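PDB 3CLW: conserved exported protein from Bacteroides fragilis, which has no established biological role but probably hydrolyses O-glycosidic bonds in carbohydrates. Local coordinates for residues E93-P98 with T105-Q110; H277-A282 with C314-N319; Y283-L288 with V338-H343. One frame throughout, in Å; residues are numbered along the deposited sequence.

Overall arrangement
Three contacts lie within the TIM-barrel part of the chain. Contact 1 comes first, joining a loop after strand 68-71 to the start of helix 108-119. Contacts 2 and 3 follow and interleave: 277-282 runs straight into 283-288, whereas 314-319 precedes 338-343. Their centres are about 9 Å apart and they touch, for example where Asp278 and Ala282 pack on Ile341. Together they tie consecutive strand-loop-helix units of the barrel to each other, contact 2 at the loops after adjacent strands 270-276 and 307-310, contact 3 between the helices that follow. Contact 1 is remote, its centre about 38 Å from that of contact 3, across the chain's centre.

Contact 1: residues E93-P98 with T105-Q110; sequences ECFLSP and TKQAGQ
Phe95 and Gln107 form the compact half of this contact, their long axes crossing at about a right angle. The amide oxygen OE1 of Gln107 lies over one face of the Phe95 ring near its rim, 3.5 Å from CE2, with the amide and ring planes 34° apart. At the ring edge, the backbone oxygen of Lys106 approaches in plane to 3.3 Å from Phe95 CE1, so the C-H at CE1 faces a carbonyl. The amide of Gln107 is gripped at both ends: NE2 donates to Gln110 OE1 at 2.9 Å and to the backbone oxygen of Asn71, while OE1 accepts from Gly73 N and from a water that also accepts the N-H of Phe95.

The other half, built from partly exposed Glu93 and Lys106, is looser and more hydrated. Glu93 OE1 takes the backbone N-H of Gln107 at 2.8 Å, an almost straight bond that meets the carboxylate from above its plane. A water joins the same oxygen, at 2.7 Å, to Ala108 N, so one carboxylate oxygen serves two successive amides at the helix start, Gln107 directly and Ala108 through water, where it would be expected to complement the helix dipole. The Lys106 chain, extended beyond CG (chi2 173°, chi3 159°), runs past Glu93 with its methylenes against the carboxylate; NZ donates to Cys94 O at 3.3 Å, nearly in line with that carbonyl, and forms its salt bridge with Glu78. A second water links NZ to Phe95 O.

The contact thus ties an irregular loop to the lead-in of helix 108-119, with Gln107 at the N-cap. Asn71, which ends strand 68-71, anchors it from the barrel side, Phe104 meets the Phe95 ring, and helix 157-173 covers Cys94 and Phe95 through Phe163 and Ser167.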
ATOM      1  N   GLU A  93      -5.397   3.773 -20.727  1.00 31.02           N
ATOM      2  CA  GLU A  93      -6.467   3.334 -21.579  1.00 32.30           C
ATOM      3  C   GLU A  93      -7.751   3.045 -20.770  1.00 32.69           C
ATOM      4  O   GLU A  93      -7.743   3.089 -19.544  1.00 33.79           O
ATOM      5  CB  GLU A  93      -6.053   2.075 -22.346  1.00 31.68           C
ATOM      6  CG  GLU A  93      -4.839   2.299 -23.245  1.00 33.02           C
ATOM      7  CD  GLU A  93      -4.401   1.037 -23.905  1.00 33.21           C
ATOM      8  OE1 GLU A  93      -3.813   0.181 -23.221  1.00 33.42           O
ATOM      9  OE2 GLU A  93      -4.697   0.893 -25.104  1.00 36.55           O
ATOM     10  N   CYS A  94      -8.857   2.790 -21.459  1.00 31.98           N
ATOM     11  CA  CYS A  94     -10.079   2.377 -20.779  1.00 31.78           C
ATOM     12  C   CYS A  94     -10.635   1.169 -21.522  1.00 31.20           C
ATOM     13  O   CYS A  94     -10.791   1.209 -22.754  1.00 30.88           O
ATOM     14  CB  CYS A  94     -11.127   3.525 -20.715  1.00 30.84           C
ATOM     15  SG  CYS A  94     -12.550   3.166 -19.657  1.00 31.77           S
ATOM     16  N   PHE A  95     -10.966   0.112 -20.779  1.00 31.32           N
ATOM     17  CA  PHE A  95     -11.631  -1.055 -21.399  1.00 31.93           C
ATOM     18  C   PHE A  95     -12.958  -0.689 -22.094  1.00 32.55           C
ATOM     19  O   PHE A  95     -13.318  -1.305 -23.096  1.00 33.49           O
ATOM     20  CB  PHE A  95     -11.898  -2.179 -20.379  1.00 31.95           C
ATOM     21  CG  PHE A  95     -10.648  -2.740 -19.723  1.00 30.90           C
ATOM     22  CD1 PHE A  95      -9.560  -3.132 -20.487  1.00 29.09           C
ATOM     23  CD2 PHE A  95     -10.576  -2.866 -18.334  1.00 31.09           C
ATOM     24  CE1 PHE A  95      -8.414  -3.685 -19.862  1.00 30.48           C
ATOM     25  CE2 PHE A  95      -9.433  -3.405 -17.701  1.00 30.30           C
ATOM     26  CZ  PHE A  95      -8.357  -3.798 -18.467  1.00 27.93           C
ATOM     27  N   LEU A  96     -13.666   0.300 -21.556  1.00 32.46           N
ATOM     28  CA  LEU A  96     -14.966   0.679 -22.078  1.00 33.83           C
ATOM     29  C   LEU A  96     -14.846   1.937 -22.922  1.00 34.38           C
ATOM     30  O   LEU A  96     -14.118   2.859 -22.576  1.00 34.28           O
ATOM     31  CB  LEU A  96     -15.989   0.892 -20.937  1.00 33.47           C
ATOM     32  CG  LEU A  96     -17.389   1.458 -21.213  1.00 32.81           C
ATOM     33  CD1 LEU A  96     -18.205   0.495 -22.053  1.00 34.13           C
ATOM     34  CD2 LEU A  96     -18.113   1.696 -19.871  1.00 33.84           C
ATOM     35  N   SER A  97     -15.583   1.962 -24.020  1.00 35.22           N
ATOM     36  CA  SER A  97     -15.605   3.105 -24.895  1.00 37.16           C
ATOM     37  C   SER A  97     -16.981   3.808 -24.891  1.00 38.10           C
ATOM     38  O   SER A  97     -17.990   3.251 -24.434  1.00 37.38           O
ATOM     39  CB  SER A  97     -15.166   2.689 -26.318  1.00 37.52           C
ATOM     40  OG  SER A  97     -16.079   1.762 -26.843  1.00 39.51           O
ATOM     41  N   PRO A  98     -17.024   5.064 -25.378  1.00 39.16           N
ATOM     42  CA  PRO A  98     -18.281   5.815 -25.282  1.00 40.03           C
ATOM     43  C   PRO A  98     -19.486   5.142 -25.973  1.00 40.60           C
ATOM     44  O   PRO A  98     -20.610   5.393 -25.583  1.00 41.92           O
ATOM     45  CB  PRO A  98     -17.941   7.149 -25.944  1.00 40.51           C
ATOM     46  CG  PRO A  98     -16.442   7.264 -25.837  1.00 40.32           C
ATOM     47  CD  PRO A  98     -15.955   5.852 -26.016  1.00 38.70           C
ATOM     48  N   THR A 105      -8.334  -6.074 -24.539  1.00 33.33           N
ATOM     49  CA  THR A 105      -6.936  -6.202 -24.962  1.00 33.31           C
ATOM     50  C   THR A 105      -6.127  -4.984 -24.568  1.00 32.58           C
ATOM     51  O   THR A 105      -4.938  -4.982 -24.756  1.00 32.80           O
ATOM     52  CB  THR A 105      -6.754  -6.376 -26.480  1.00 33.04           C
ATOM     53  OG1 THR A 105      -7.051  -5.131 -27.113  1.00 34.31           O
ATOM     54  CG2 THR A 105      -7.627  -7.517 -27.062  1.00 31.30           C
ATOM     55  N   LYS A 106      -6.772  -3.949 -24.035  1.00 31.90           N
ATOM     56  CA  LYS A 106      -6.069  -2.758 -23.575  1.00 31.17           C
ATOM     57  C   LYS A 106      -5.409  -3.002 -22.198  1.00 30.81           C
ATOM     58  O   LYS A 106      -5.632  -4.039 -21.594  1.00 29.35           O
ATOM     59  CB  LYS A 106      -7.055  -1.586 -23.524  1.00 31.93           C
ATOM     60  CG  LYS A 106      -7.679  -1.290 -24.921  1.00 32.88           C
ATOM     61  CD  LYS A 106      -8.771  -0.238 -24.827  1.00 35.14           C
ATOM     62  CE  LYS A 106      -9.064   0.467 -26.188  1.00 35.92           C
ATOM     63  NZ  LYS A 106     -10.183   1.498 -25.947  1.00 37.31           N
ATOM     64  N   GLN A 107      -4.600  -2.055 -21.711  1.00 30.26           N
ATOM     65  CA  GLN A 107      -3.886  -2.232 -20.435  1.00 30.67           C
ATOM     66  C   GLN A 107      -2.995  -3.506 -20.452  1.00 31.15           C
ATOM     67  O   GLN A 107      -2.860  -4.201 -19.427  1.00 30.69           O
ATOM     68  CB  GLN A 107      -4.874  -2.230 -19.242  1.00 30.03           C
ATOM     69  CG  GLN A 107      -5.722  -0.922 -19.209  1.00 31.17           C
ATOM     70  CD  GLN A 107      -6.245  -0.521 -17.819  1.00 31.79           C
ATOM     71  OE1 GLN A 107      -7.446  -0.494 -17.598  1.00 32.78           O
ATOM     72  NE2 GLN A 107      -5.343  -0.163 -16.899  1.00 33.27           N
ATOM     73  N   ALA A 108      -2.395  -3.793 -21.628  1.00 30.79           N
ATOM     74  CA  ALA A 108      -1.623  -5.026 -21.861  1.00 30.54           C
ATOM     75  C   ALA A 108      -0.426  -5.153 -20.926  1.00 30.28           C
ATOM     76  O   ALA A 108      -0.212  -6.219 -20.330  1.00 30.62           O
ATOM     77  CB  ALA A 108      -1.166  -5.110 -23.330  1.00 30.14           C
ATOM     78  N   GLY A 109       0.323  -4.062 -20.750  1.00 29.40           N
ATOM     79  CA  GLY A 109       1.497  -4.089 -19.895  1.00 30.36           C
ATOM     80  C   GLY A 109       1.117  -4.457 -18.462  1.00 30.75           C
ATOM     81  O   GLY A 109       1.788  -5.238 -17.803  1.00 31.07           O
ATOM     82  N   GLN A 110       0.022  -3.885 -17.987  1.00 30.98           N
ATOM     83  CA  GLN A 110      -0.471  -4.190 -16.644  1.00 30.94           C
ATOM     84  C   GLN A 110      -0.986  -5.629 -16.524  1.00 30.63           C
ATOM     85  O   GLN A 110      -0.795  -6.271 -15.481  1.00 31.55           O
ATOM     86  CB  GLN A 110      -1.539  -3.190 -16.234  1.00 31.12           C
ATOM     87  CG  GLN A 110      -1.004  -1.836 -15.912  1.00 30.24           C
ATOM     88  CD  GLN A 110      -2.125  -0.814 -15.868  1.00 32.80           C
ATOM     89  OE1 GLN A 110      -2.442  -0.209 -16.892  1.00 35.07           O
ATOM     90  NE2 GLN A 110      -2.749  -0.637 -14.695  1.00 26.79           N
TER
HETATM   91  O   HOH W   1      -2.188  -1.915 -23.936  1.00 35.40           O
HETATM   92  O   HOH W   2      -3.382   1.936 -19.364  1.00 36.06           O
HETATM   93  O   HOH W   3     -10.135   0.361 -18.095  1.00 29.80           O
HETATM   94  O   HOH W   4     -12.790  -0.001 -25.588  1.00 45.81           O

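Contact 2: residues H277-A282 with C314-N319; sequences HDYWSA and CILEKN
Leu316 turns its CD2 methyl toward two aromatic rings at once, meeting Tyr279 CD1 at 3.7 Å and Trp280 CZ2 at 3.8 Å, in each case obliquely. Farther along the Tyr279 ring, the sulfur of Cys314 sits at the edge, 5.2 Å from the centroid and 86° off the normal, a Cys sulfur-aromatic contact. Trp280 and Glu317 run antiparallel past one another: the indole CZ3 rests 3.7 Å from Glu317 CB, and the ring and carboxylate planes are 49° apart. Bending at chi2 (-92°) turns the Glu317 carboxylate toward the Asp278-Ser281 turn. There a water above one Trp280 face joins OE1, at 2.7 Å, to Trp280 N; OE2 lies 3.8 Å from the Ala282 methyl and is held by the hydroxyls of Tyr337 and Tyr313.

Residues Asp278 to Ser281 form a type II beta turn that presents both rings. Tyr279 OH bonds to Glu312, and His277 to Glu186 and Glu231. Such a cluster, in loops after parallel strands 270-276 and 307-310, is consistent with the active-site end of a family 30 TIM barrel, where related glycosidases carry glutamates after the fourth and seventh strands.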
ATOM      1  N   HIS A 277      -4.110   6.800   3.453  1.00 33.80           N
ATOM      2  CA  HIS A 277      -2.700   6.917   3.071  1.00 33.36           C
ATOM      3  C   HIS A 277      -1.875   7.549   4.170  1.00 34.15           C
ATOM      4  O   HIS A 277      -2.387   8.350   4.960  1.00 34.52           O
ATOM      5  CB  HIS A 277      -2.600   7.715   1.767  1.00 32.75           C
ATOM      6  CG  HIS A 277      -3.419   7.127   0.657  1.00 30.55           C
ATOM      7  ND1 HIS A 277      -3.617   7.758  -0.550  1.00 29.34           N
ATOM      8  CD2 HIS A 277      -4.133   5.979   0.601  1.00 28.37           C
ATOM      9  CE1 HIS A 277      -4.394   7.012  -1.315  1.00 27.50           C
ATOM     10  NE2 HIS A 277      -4.693   5.912  -0.653  1.00 28.83           N
ATOM     11  N   ASP A 278      -0.607   7.157   4.227  1.00 35.17           N
ATOM     12  CA  ASP A 278       0.367   7.623   5.231  1.00 36.11           C
ATOM     13  C   ASP A 278       0.897   9.038   5.005  1.00 36.31           C
ATOM     14  O   ASP A 278       1.585   9.585   5.865  1.00 37.39           O
ATOM     15  CB  ASP A 278       1.563   6.687   5.232  1.00 35.21           C
ATOM     16  CG  ASP A 278       1.245   5.355   5.835  1.00 37.97           C
ATOM     17  OD1 ASP A 278       0.945   5.298   7.049  1.00 36.12           O
ATOM     18  OD2 ASP A 278       1.322   4.356   5.093  1.00 39.17           O
ATOM     19  N   TYR A 279       0.624   9.609   3.842  1.00 35.88           N
ATOM     20  CA  TYR A 279       1.159  10.920   3.494  1.00 37.19           C
ATOM     21  C   TYR A 279       0.960  11.990   4.582  1.00 38.17           C
ATOM     22  O   TYR A 279      -0.071  12.013   5.234  1.00 38.66           O
ATOM     23  CB  TYR A 279       0.537  11.397   2.183  1.00 36.36           C
ATOM     24  CG  TYR A 279       0.835  10.494   0.995  1.00 36.02           C
ATOM     25  CD1 TYR A 279       2.140  10.409   0.467  1.00 36.08           C
ATOM     26  CD2 TYR A 279      -0.173   9.750   0.390  1.00 34.26           C
ATOM     27  CE1 TYR A 279       2.433   9.597  -0.624  1.00 36.36           C
ATOM     28  CE2 TYR A 279       0.105   8.928  -0.711  1.00 36.56           C
ATOM     29  CZ  TYR A 279       1.424   8.863  -1.215  1.00 36.11           C
ATOM     30  OH  TYR A 279       1.735   8.086  -2.302  1.00 35.21           O
ATOM     31  N   TRP A 280       1.970  12.851   4.761  1.00 39.61           N
ATOM     32  CA  TRP A 280       1.947  14.028   5.663  1.00 40.28           C
ATOM     33  C   TRP A 280       1.769  13.751   7.145  1.00 41.02           C
ATOM     34  O   TRP A 280       1.494  14.658   7.921  1.00 42.82           O
ATOM     35  CB  TRP A 280       0.952  15.094   5.182  1.00 40.17           C
ATOM     36  CG  TRP A 280       0.923  15.195   3.720  1.00 39.62           C
ATOM     37  CD1 TRP A 280      -0.126  14.883   2.910  1.00 38.76           C
ATOM     38  CD2 TRP A 280       2.009  15.582   2.863  1.00 39.84           C
ATOM     39  NE1 TRP A 280       0.231  15.057   1.587  1.00 40.58           N
ATOM     40  CE2 TRP A 280       1.537  15.480   1.526  1.00 41.14           C
ATOM     41  CE3 TRP A 280       3.336  16.009   3.090  1.00 40.51           C
ATOM     42  CZ2 TRP A 280       2.342  15.804   0.407  1.00 40.81           C
ATOM     43  CZ3 TRP A 280       4.161  16.313   1.975  1.00 40.02           C
ATOM     44  CH2 TRP A 280       3.650  16.211   0.647  1.00 41.04           C
ATOM     45  N   SER A 281       1.939  12.512   7.558  1.00 41.09           N
ATOM     46  CA  SER A 281       1.729  12.176   8.949  1.00 41.61           C
ATOM     47  C   SER A 281       2.861  11.294   9.471  1.00 42.00           C
ATOM     48  O   SER A 281       2.761  10.730  10.558  1.00 41.56           O
ATOM     49  CB  SER A 281       0.348  11.511   9.158  1.00 42.06           C
ATOM     50  OG  SER A 281       0.237  10.238   8.506  1.00 41.81           O
ATOM     51  N   ALA A 282       3.928  11.171   8.686  1.00 42.73           N
ATOM     52  CA  ALA A 282       5.050  10.279   9.060  1.00 44.33           C
ATOM     53  C   ALA A 282       6.178  10.989   9.793  1.00 44.98           C
ATOM     54  O   ALA A 282       7.131  10.345  10.226  1.00 45.89           O
ATOM     55  CB  ALA A 282       5.587   9.538   7.849  1.00 43.21           C
ATOM     56  N   CYS A 314       4.481   6.944  -0.594  1.00 38.07           N
ATOM     57  CA  CYS A 314       5.848   7.043  -1.147  1.00 38.56           C
ATOM     58  C   CYS A 314       6.508   8.281  -0.524  1.00 39.84           C
ATOM     59  O   CYS A 314       5.803   9.135   0.039  1.00 40.39           O
ATOM     60  CB  CYS A 314       5.841   7.123  -2.673  1.00 37.26           C
ATOM     61  SG  CYS A 314       5.092   8.597  -3.340  1.00 36.25           S
ATOM     62  N   ILE A 315       7.840   8.377  -0.600  1.00 41.01           N
ATOM     63  CA  ILE A 315       8.562   9.553  -0.101  1.00 40.89           C
ATOM     64  C   ILE A 315       8.166  10.757  -0.922  1.00 41.65           C
ATOM     65  O   ILE A 315       8.444  10.841  -2.122  1.00 42.36           O
ATOM     66  CB  ILE A 315      10.099   9.410  -0.168  1.00 40.89           C
ATOM     67  CG1 ILE A 315      10.577   8.131   0.509  1.00 38.86           C
ATOM     68  CG2 ILE A 315      10.771  10.654   0.434  1.00 42.80           C
ATOM     69  CD1 ILE A 315      10.350   8.045   2.004  1.00 37.44           C
ATOM     70  N   LEU A 316       7.506  11.693  -0.259  1.00 43.14           N
ATOM     71  CA  LEU A 316       6.948  12.871  -0.898  1.00 44.61           C
ATOM     72  C   LEU A 316       7.332  14.082  -0.080  1.00 44.90           C
ATOM     73  O   LEU A 316       7.610  15.136  -0.638  1.00 44.74           O
ATOM     74  CB  LEU A 316       5.431  12.756  -0.936  1.00 44.92           C
ATOM     75  CG  LEU A 316       4.681  13.286  -2.136  1.00 47.52           C
ATOM     76  CD1 LEU A 316       5.255  12.707  -3.426  1.00 49.40           C
ATOM     77  CD2 LEU A 316       3.209  12.923  -1.972  1.00 48.79           C
ATOM     78  N   GLU A 317       7.354  13.914   1.237  1.00 45.56           N
ATOM     79  CA  GLU A 317       7.690  15.002   2.133  1.00 47.22           C
ATOM     80  C   GLU A 317       9.188  15.250   2.204  1.00 48.60           C
ATOM     81  O   GLU A 317      10.004  14.470   1.705  1.00 48.35           O
ATOM     82  CB  GLU A 317       7.163  14.747   3.541  1.00 46.85           C
ATOM     83  CG  GLU A 317       7.849  13.601   4.257  1.00 46.49           C
ATOM     84  CD  GLU A 317       7.143  12.267   4.053  1.00 47.27           C
ATOM     85  OE1 GLU A 317       6.592  12.003   2.954  1.00 45.79           O
ATOM     86  OE2 GLU A 317       7.142  11.480   5.020  1.00 49.28           O
ATOM     87  N   LYS A 318       9.521  16.355   2.859  1.00 49.90           N
ATOM     88  CA  LYS A 318      10.888  16.807   3.019  1.00 50.99           C
ATOM     89  C   LYS A 318      11.099  17.112   4.489  1.00 51.01           C
ATOM     90  O   LYS A 318      10.226  17.670   5.145  1.00 50.67           O
ATOM     91  CB  LYS A 318      11.135  18.062   2.183  1.00 50.98           C
ATOM     92  CG  LYS A 318      10.984  17.873   0.690  1.00 53.03           C
ATOM     93  CD  LYS A 318      11.581  19.071  -0.026  1.00 57.06           C
ATOM     94  CE  LYS A 318      11.425  18.987  -1.532  1.00 60.49           C
ATOM     95  NZ  LYS A 318      12.701  18.593  -2.203  1.00 63.89           N
ATOM     96  N   ASN A 319      12.252  16.699   4.998  1.00 51.87           N
ATOM     97  CA  ASN A 319      12.643  16.908   6.384  1.00 52.86           C
ATOM     98  C   ASN A 319      14.112  16.510   6.576  1.00 53.75           C
ATOM     99  O   ASN A 319      14.698  15.834   5.727  1.00 53.91           O
ATOM    100  CB  ASN A 319      11.702  16.181   7.369  1.00 52.39           C
ATOM    101  CG  ASN A 319      11.709  14.654   7.204  1.00 51.80           C
ATOM    102  OD1 ASN A 319      12.753  13.993   7.307  1.00 50.12           O
ATOM    103  ND2 ASN A 319      10.532  14.093   6.974  1.00 50.12           N
TER
HETATM  104  O   HOH W   5       4.043  12.733   2.645  1.00 31.37           O
HETATM  105  O   HOH W   6       4.599  12.631   6.444  1.00 45.29           O

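Contact 3: residues Y283-L288 with V338-H343; sequences YPATLL and VARIIH
Leu288 and Arg340 provide most of the apolar contact, their side chains meeting at an oblique angle. The CD2 methyl of Leu288 lies 3.7 Å from both CG and CD of Arg340 and 3.9 Å from NE, so one branch of the leucine sits against the aliphatic part of the arginine. Its other branch, CD1, approaches the backbone of the second helix, 4.3 Å from Ile341 CA.

The charged end of Arg340 makes a second, looser group of contacts. After an extended start the chain bends at chi3 (72°), which carries the guanidinium past Leu288 toward the beginning of the partner helix. There NH1 comes within 4.3 Å of the Ala285 methyl, and NH2 lies at the edge of the Tyr283 ring, near its plane, 4.4 Å from CD1. This is an edge approach rather than a cation over the aromatic face. The ring itself is covered on one side by Pro284, whose CB stands 4.1 Å above the centre of Tyr283, consistent with the cis peptide between the two residues.

Polar bonds hold the participants in place. From outside the pair, Arg340 NH2 forms a salt bridge with Glu321, while NH1 donates to Ala424 O, so a residue of this buried contact is anchored at both terminal nitrogens. Within 283-288, Leu288 N donates to Pro284 O at 3.0 Å, in the first helical turn after the N-cap residue.

The contact packs the start of helix 285-300 against the middle of helix 328-347, neighbouring helices on the outside of the TIM barrel. Helix 328-347 lies against Trp354 of strand 353-356 through Ile341 and Ile342, touches helix 391-400, and reaches Met428 of strand 427-433 through Arg340 and His343.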
ATOM      1  N   TYR A 283       6.046  12.307   9.935  1.00 46.13           N
ATOM      2  CA  TYR A 283       7.018  13.178  10.593  1.00 46.63           C
ATOM      3  C   TYR A 283       6.294  14.434  11.062  1.00 46.93           C
ATOM      4  O   TYR A 283       5.416  14.924  10.342  1.00 46.98           O
ATOM      5  CB  TYR A 283       8.114  13.556   9.596  1.00 47.67           C
ATOM      6  CG  TYR A 283       9.235  14.405  10.165  1.00 48.30           C
ATOM      7  CD1 TYR A 283      10.362  13.809  10.717  1.00 47.98           C
ATOM      8  CD2 TYR A 283       9.160  15.806  10.150  1.00 49.26           C
ATOM      9  CE1 TYR A 283      11.388  14.555  11.229  1.00 48.71           C
ATOM     10  CE2 TYR A 283      10.192  16.576  10.672  1.00 49.90           C
ATOM     11  CZ  TYR A 283      11.306  15.936  11.209  1.00 49.79           C
ATOM     12  OH  TYR A 283      12.361  16.667  11.731  1.00 51.68           O
ATOM     13  N   PRO A 284       6.641  14.962  12.265  1.00 47.11           N
ATOM     14  CA  PRO A 284       7.595  14.387  13.214  1.00 47.60           C
ATOM     15  C   PRO A 284       7.004  13.227  13.986  1.00 47.17           C
ATOM     16  O   PRO A 284       5.822  12.915  13.822  1.00 47.59           O
ATOM     17  CB  PRO A 284       7.922  15.566  14.150  1.00 48.07           C
ATOM     18  CG  PRO A 284       6.704  16.393  14.137  1.00 47.41           C
ATOM     19  CD  PRO A 284       6.114  16.255  12.753  1.00 47.52           C
ATOM     20  N   ALA A 285       7.827  12.597  14.818  1.00 46.92           N
ATOM     21  CA  ALA A 285       7.428  11.398  15.559  1.00 46.93           C
ATOM     22  C   ALA A 285       6.198  11.586  16.443  1.00 46.51           C
ATOM     23  O   ALA A 285       5.429  10.629  16.658  1.00 46.63           O
ATOM     24  CB  ALA A 285       8.595  10.833  16.381  1.00 46.58           C
ATOM     25  N   THR A 286       6.020  12.792  16.982  1.00 46.43           N
ATOM     26  CA  THR A 286       4.835  13.045  17.820  1.00 46.02           C
ATOM     27  C   THR A 286       3.552  12.871  16.986  1.00 45.00           C
ATOM     28  O   THR A 286       2.616  12.168  17.389  1.00 44.79           O
ATOM     29  CB  THR A 286       4.880  14.412  18.566  1.00 46.21           C
ATOM     30  OG1 THR A 286       4.924  15.490  17.621  1.00 48.84           O
ATOM     31  CG2 THR A 286       6.101  14.494  19.424  1.00 46.06           C
ATOM     32  N   LEU A 287       3.532  13.483  15.808  1.00 44.27           N
ATOM     33  CA  LEU A 287       2.410  13.330  14.896  1.00 43.31           C
ATOM     34  C   LEU A 287       2.253  11.864  14.467  1.00 43.12           C
ATOM     35  O   LEU A 287       1.150  11.321  14.489  1.00 42.16           O
ATOM     36  CB  LEU A 287       2.579  14.263  13.696  1.00 43.27           C
ATOM     37  CG  LEU A 287       1.643  14.109  12.491  1.00 43.64           C
ATOM     38  CD1 LEU A 287       0.172  14.389  12.886  1.00 42.26           C
ATOM     39  CD2 LEU A 287       2.104  15.027  11.357  1.00 42.66           C
ATOM     40  N   LEU A 288       3.373  11.234  14.093  1.00 43.16           N
ATOM     41  CA  LEU A 288       3.384   9.843  13.640  1.00 42.15           C
ATOM     42  C   LEU A 288       2.608   8.957  14.609  1.00 42.30           C
ATOM     43  O   LEU A 288       1.673   8.239  14.215  1.00 41.93           O
ATOM     44  CB  LEU A 288       4.831   9.343  13.468  1.00 42.65           C
ATOM     45  CG  LEU A 288       5.168   7.840  13.348  1.00 42.57           C
ATOM     46  CD1 LEU A 288       4.965   7.294  11.931  1.00 42.40           C
ATOM     47  CD2 LEU A 288       6.594   7.567  13.807  1.00 42.06           C
ATOM     48  N   VAL A 338      10.848   4.618   6.383  1.00 38.29           N
ATOM     49  CA  VAL A 338       9.645   3.954   5.919  1.00 37.39           C
ATOM     50  C   VAL A 338       9.364   2.749   6.783  1.00 37.26           C
ATOM     51  O   VAL A 338       8.226   2.503   7.104  1.00 37.29           O
ATOM     52  CB  VAL A 338       9.713   3.568   4.421  1.00 37.33           C
ATOM     53  CG1 VAL A 338       8.446   2.872   3.989  1.00 36.66           C
ATOM     54  CG2 VAL A 338       9.923   4.792   3.555  1.00 35.78           C
ATOM     55  N   ALA A 339      10.396   2.002   7.169  1.00 37.30           N
ATOM     56  CA  ALA A 339      10.199   0.895   8.105  1.00 37.52           C
ATOM     57  C   ALA A 339       9.516   1.366   9.410  1.00 37.92           C
ATOM     58  O   ALA A 339       8.793   0.626  10.027  1.00 38.04           O
ATOM     59  CB  ALA A 339      11.492   0.196   8.399  1.00 36.94           C
ATOM     60  N   ARG A 340       9.776   2.600   9.817  1.00 38.78           N
ATOM     61  CA  ARG A 340       9.151   3.194  11.008  1.00 39.23           C
ATOM     62  C   ARG A 340       7.654   3.471  10.781  1.00 38.43           C
ATOM     63  O   ARG A 340       6.825   3.192  11.656  1.00 38.18           O
ATOM     64  CB  ARG A 340       9.874   4.497  11.393  1.00 39.67           C
ATOM     65  CG  ARG A 340       9.174   5.249  12.542  1.00 40.58           C
ATOM     66  CD  ARG A 340      10.054   6.326  13.143  1.00 38.79           C
ATOM     67  NE  ARG A 340      10.198   7.449  12.231  1.00 38.67           N
ATOM     68  CZ  ARG A 340      10.784   8.585  12.575  1.00 42.46           C
ATOM     69  NH1 ARG A 340      11.288   8.730  13.807  1.00 44.68           N
ATOM     70  NH2 ARG A 340      10.863   9.580  11.704  1.00 43.48           N
ATOM     71  N   ILE A 341       7.312   3.990   9.601  1.00 37.71           N
ATOM     72  CA  ILE A 341       5.914   4.089   9.237  1.00 37.46           C
ATOM     73  C   ILE A 341       5.253   2.720   9.327  1.00 37.92           C
ATOM     74  O   ILE A 341       4.172   2.596   9.928  1.00 37.94           O
ATOM     75  CB  ILE A 341       5.680   4.662   7.835  1.00 37.79           C
ATOM     76  CG1 ILE A 341       6.273   6.057   7.713  1.00 37.05           C
ATOM     77  CG2 ILE A 341       4.171   4.737   7.553  1.00 35.60           C
ATOM     78  CD1 ILE A 341       6.500   6.506   6.286  1.00 40.81           C
ATOM     79  N   ILE A 342       5.904   1.700   8.762  1.00 36.77           N
ATOM     80  CA  ILE A 342       5.315   0.371   8.755  1.00 36.53           C
ATOM     81  C   ILE A 342       5.045  -0.128  10.179  1.00 37.41           C
ATOM     82  O   ILE A 342       3.915  -0.561  10.492  1.00 36.60           O
ATOM     83  CB  ILE A 342       6.143  -0.668   7.945  1.00 36.48           C
ATOM     84  CG1 ILE A 342       6.115  -0.312   6.453  1.00 37.00           C
ATOM     85  CG2 ILE A 342       5.584  -2.117   8.160  1.00 35.14           C
ATOM     86  CD1 ILE A 342       7.088  -1.116   5.555  1.00 35.04           C
ATOM     87  N   HIS A 343       6.075  -0.063  11.027  1.00 36.97           N
ATOM     88  CA  HIS A 343       5.957  -0.549  12.387  1.00 38.00           C
ATOM     89  C   HIS A 343       4.796   0.104  13.158  1.00 38.59           C
ATOM     90  O   HIS A 343       4.029  -0.574  13.826  1.00 39.59           O
ATOM     91  CB  HIS A 343       7.248  -0.318  13.139  1.00 37.73           C
ATOM     92  CG  HIS A 343       7.126  -0.567  14.607  1.00 38.12           C
ATOM     93  ND1 HIS A 343       7.301  -1.813  15.165  1.00 39.06           N
ATOM     94  CD2 HIS A 343       6.822   0.265  15.627  1.00 37.58           C
ATOM     95  CE1 HIS A 343       7.120  -1.732  16.470  1.00 38.62           C
ATOM     96  NE2 HIS A 343       6.820  -0.484  16.770  1.00 38.46           N
TER